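Local structure of uncharacterized peroxidase-related protein (Silicibacter sp., 2PFX) at residues A143-L148 with R156-I161. The protein is of unknown function but, as a peroxidase-related member of the AhpD-like clan, may act as a redox enzyme related to alkylhydroperoxidases. Sequence-based numbering, arbitrary orientation.
Sequences ADREVL and RDIWDI
Ile158 reaches out from helix 155-178 with its ethyl branch and lays it against Leu148 and the backbone of helix 142-150. Its CG1 sits anti to the carbonyl carbon (chi1 -57°) and the chain runs on extended, which carries CD1 in beside Leu148 CB, 4.1 Å away, and within 3.6 Å of Arg145 O. The two side chains meet at a slant: Leu148 CD1 rests 3.9 Å from Ile158 CG1 and 4.0 Å from Ile158 CG2, so one methyl spans the fork of the isoleucine. A turn further along, Ile161 CD1 meets the same methyl, Leu148 CD1, at 4.3 Å. Arg145 adds only its aliphatic root, CB lying 4.2 Å from Ile158 CD1; its guanidinium pairs with Glu142 and bonds to the backbone of Ala177 of a second subunit. Phe129 of helix 121-136 and Phe153 also pack on Leu148. An alanine in place of Ile158 would probably open a gap beside Leu148 CB and CD1 and take the methyl away from Arg145 O and CB. The two helices, consecutive in the chain, meet at a steep corner, their segments crossing at 111° with axes 10.6 Å apart, and the touching residues are all buried. Apart from the approach of a methyl to Arg145 O, apolar side-chain carbons make the contact, consistent with a corner held by van der Waals packing and the burial of apolar surface.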
loop_
_atom_site.group_PDB
_atom_site.type_symbol
_atom_site.label_atom_id
_atom_site.label_comp_id
_atom_site.label_asym_id
_atom_site.label_seq_id
_atom_site.Cartn_x
_atom_site.Cartn_y
_atom_site.Cartn_z
ATOM N N ALA A 143 -18.345 -6.420 -13.968
ATOM C CA ALA A 143 -18.530 -7.679 -13.253
ATOM C C ALA A 143 -18.814 -7.464 -11.768
ATOM O O ALA A 143 -19.539 -8.260 -11.172
ATOM C CB ALA A 143 -17.287 -8.541 -13.423
ATOM N N ASP A 144 -18.242 -6.409 -11.173
ATOM C CA ASP A 144 -18.557 -6.085 -9.786
ATOM C C ASP A 144 -20.008 -5.670 -9.610
ATOM O O ASP A 144 -20.710 -6.009 -8.662
ATOM C CB ASP A 144 -17.655 -4.954 -9.297
ATOM C CG ASP A 144 -16.193 -5.357 -9.271
ATOM O OD1 ASP A 144 -15.892 -6.425 -8.713
ATOM O OD2 ASP A 144 -15.321 -4.661 -9.803
ATOM N N ARG A 145 -20.523 -4.886 -10.556
ATOM C CA ARG A 145 -21.932 -4.513 -10.518
ATOM C C ARG A 145 -22.820 -5.738 -10.750
ATOM O O ARG A 145 -23.912 -5.842 -10.193
ATOM C CB ARG A 145 -22.201 -3.405 -11.534
ATOM C CG ARG A 145 -21.537 -2.090 -11.119
ATOM C CD ARG A 145 -22.010 -0.921 -11.959
ATOM N NE ARG A 145 -21.623 -1.025 -13.361
ATOM C CZ ARG A 145 -20.463 -0.617 -13.848
ATOM N NH1 ARG A 145 -19.524 -0.059 -13.101
ATOM N NH2 ARG A 145 -20.213 -0.772 -15.139
ATOM N N GLU A 146 -22.359 -6.685 -11.559
ATOM C CA GLU A 146 -23.206 -7.859 -11.811
ATOM C C GLU A 146 -23.278 -8.743 -10.583
ATOM O O GLU A 146 -24.282 -9.441 -10.350
ATOM C CB GLU A 146 -22.687 -8.645 -13.016
ATOM C CG GLU A 146 -23.672 -9.726 -13.489
ATOM C CD GLU A 146 -25.020 -9.178 -13.895
ATOM O OE1 GLU A 146 -25.101 -8.113 -14.567
ATOM O OE2 GLU A 146 -26.033 -9.823 -13.530
ATOM N N VAL A 147 -22.218 -8.724 -9.780
ATOM C CA VAL A 147 -22.277 -9.500 -8.533
ATOM C C VAL A 147 -23.440 -9.012 -7.683
ATOM O O VAL A 147 -24.214 -9.766 -7.096
ATOM C CB VAL A 147 -20.979 -9.442 -7.723
ATOM C CG1 VAL A 147 -21.178 -10.004 -6.330
ATOM C CG2 VAL A 147 -19.885 -10.208 -8.471
ATOM N N LEU A 148 -23.593 -7.697 -7.599
ATOM C CA LEU A 148 -24.712 -7.130 -6.853
ATOM C C LEU A 148 -26.058 -7.548 -7.428
ATOM O O LEU A 148 -26.991 -7.883 -6.694
ATOM C CB LEU A 148 -24.619 -5.598 -6.830
ATOM C CG LEU A 148 -23.337 -5.070 -6.183
ATOM C CD1 LEU A 148 -23.307 -3.551 -6.321
ATOM C CD2 LEU A 148 -23.223 -5.512 -4.740
ATOM N N ARG A 156 -31.063 0.768 -9.522
ATOM C CA ARG A 156 -31.331 1.862 -8.593
ATOM C C ARG A 156 -30.668 1.549 -7.265
ATOM O O ARG A 156 -30.130 2.413 -6.595
ATOM C CB ARG A 156 -32.836 2.053 -8.471
ATOM C CG ARG A 156 -33.288 2.965 -7.366
ATOM C CD ARG A 156 -32.782 4.415 -7.368
ATOM N NE ARG A 156 -32.817 4.770 -5.928
ATOM C CZ ARG A 156 -33.872 5.196 -5.251
ATOM N NH1 ARG A 156 -35.047 5.410 -5.820
ATOM N NH2 ARG A 156 -33.775 5.454 -3.954
ATOM N N ASP A 157 -30.699 0.288 -6.855
ATOM C CA ASP A 157 -30.094 -0.105 -5.600
ATOM C C ASP A 157 -28.578 0.129 -5.632
ATOM O O ASP A 157 -27.993 0.581 -4.650
ATOM C CB ASP A 157 -30.347 -1.585 -5.326
ATOM C CG ASP A 157 -31.796 -1.918 -5.091
ATOM O OD1 ASP A 157 -32.595 -0.990 -4.855
ATOM O OD2 ASP A 157 -32.122 -3.122 -5.149
ATOM N N ILE A 158 -27.954 -0.235 -6.739
ATOM C CA ILE A 158 -26.508 -0.051 -6.900
ATOM C C ILE A 158 -26.166 1.426 -6.797
ATOM O O ILE A 158 -25.212 1.845 -6.135
ATOM C CB ILE A 158 -26.039 -0.659 -8.235
ATOM C CG1 ILE A 158 -26.382 -2.142 -8.354
ATOM C CG2 ILE A 158 -24.551 -0.426 -8.414
ATOM C CD1 ILE A 158 -25.827 -2.829 -9.587
ATOM N N TRP A 159 -26.974 2.268 -7.437
ATOM C CA TRP A 159 -26.796 3.714 -7.329
ATOM C C TRP A 159 -26.839 4.190 -5.875
ATOM O O TRP A 159 -26.039 5.004 -5.398
ATOM C CB TRP A 159 -27.880 4.450 -8.110
ATOM C CG TRP A 159 -27.793 5.938 -7.988
ATOM C CD1 TRP A 159 -28.495 6.762 -7.165
ATOM C CD2 TRP A 159 -26.906 6.793 -8.744
ATOM N NE1 TRP A 159 -28.118 8.076 -7.356
ATOM C CE2 TRP A 159 -27.141 8.109 -8.325
ATOM C CE3 TRP A 159 -25.952 6.554 -9.731
ATOM C CZ2 TRP A 159 -26.449 9.192 -8.859
ATOM C CZ3 TRP A 159 -25.255 7.618 -10.277
ATOM C CH2 TRP A 159 -25.520 8.923 -9.829
ATOM N N ASP A 160 -27.825 3.678 -5.132
ATOM C CA ASP A 160 -27.913 3.982 -3.712
ATOM C C ASP A 160 -26.714 3.474 -2.937
ATOM O O ASP A 160 -26.219 4.156 -2.041
ATOM C CB ASP A 160 -29.196 3.377 -3.150
ATOM C CG ASP A 160 -30.471 4.066 -3.590
ATOM O OD1 ASP A 160 -30.330 5.076 -4.322
ATOM O OD2 ASP A 160 -31.591 3.605 -3.225
ATOM N N ILE A 161 -26.227 2.266 -3.235
ATOM C CA ILE A 161 -25.063 1.785 -2.488
ATOM C C ILE A 161 -23.859 2.673 -2.741
ATOM O O ILE A 161 -23.074 3.055 -1.859
ATOM C CB ILE A 161 -24.764 0.316 -2.842
ATOM C CG1 ILE A 161 -25.822 -0.680 -2.342
ATOM C CG2 ILE A 161 -23.404 -0.092 -2.304
ATOM C CD1 ILE A 161 -25.805 -1.975 -3.128
#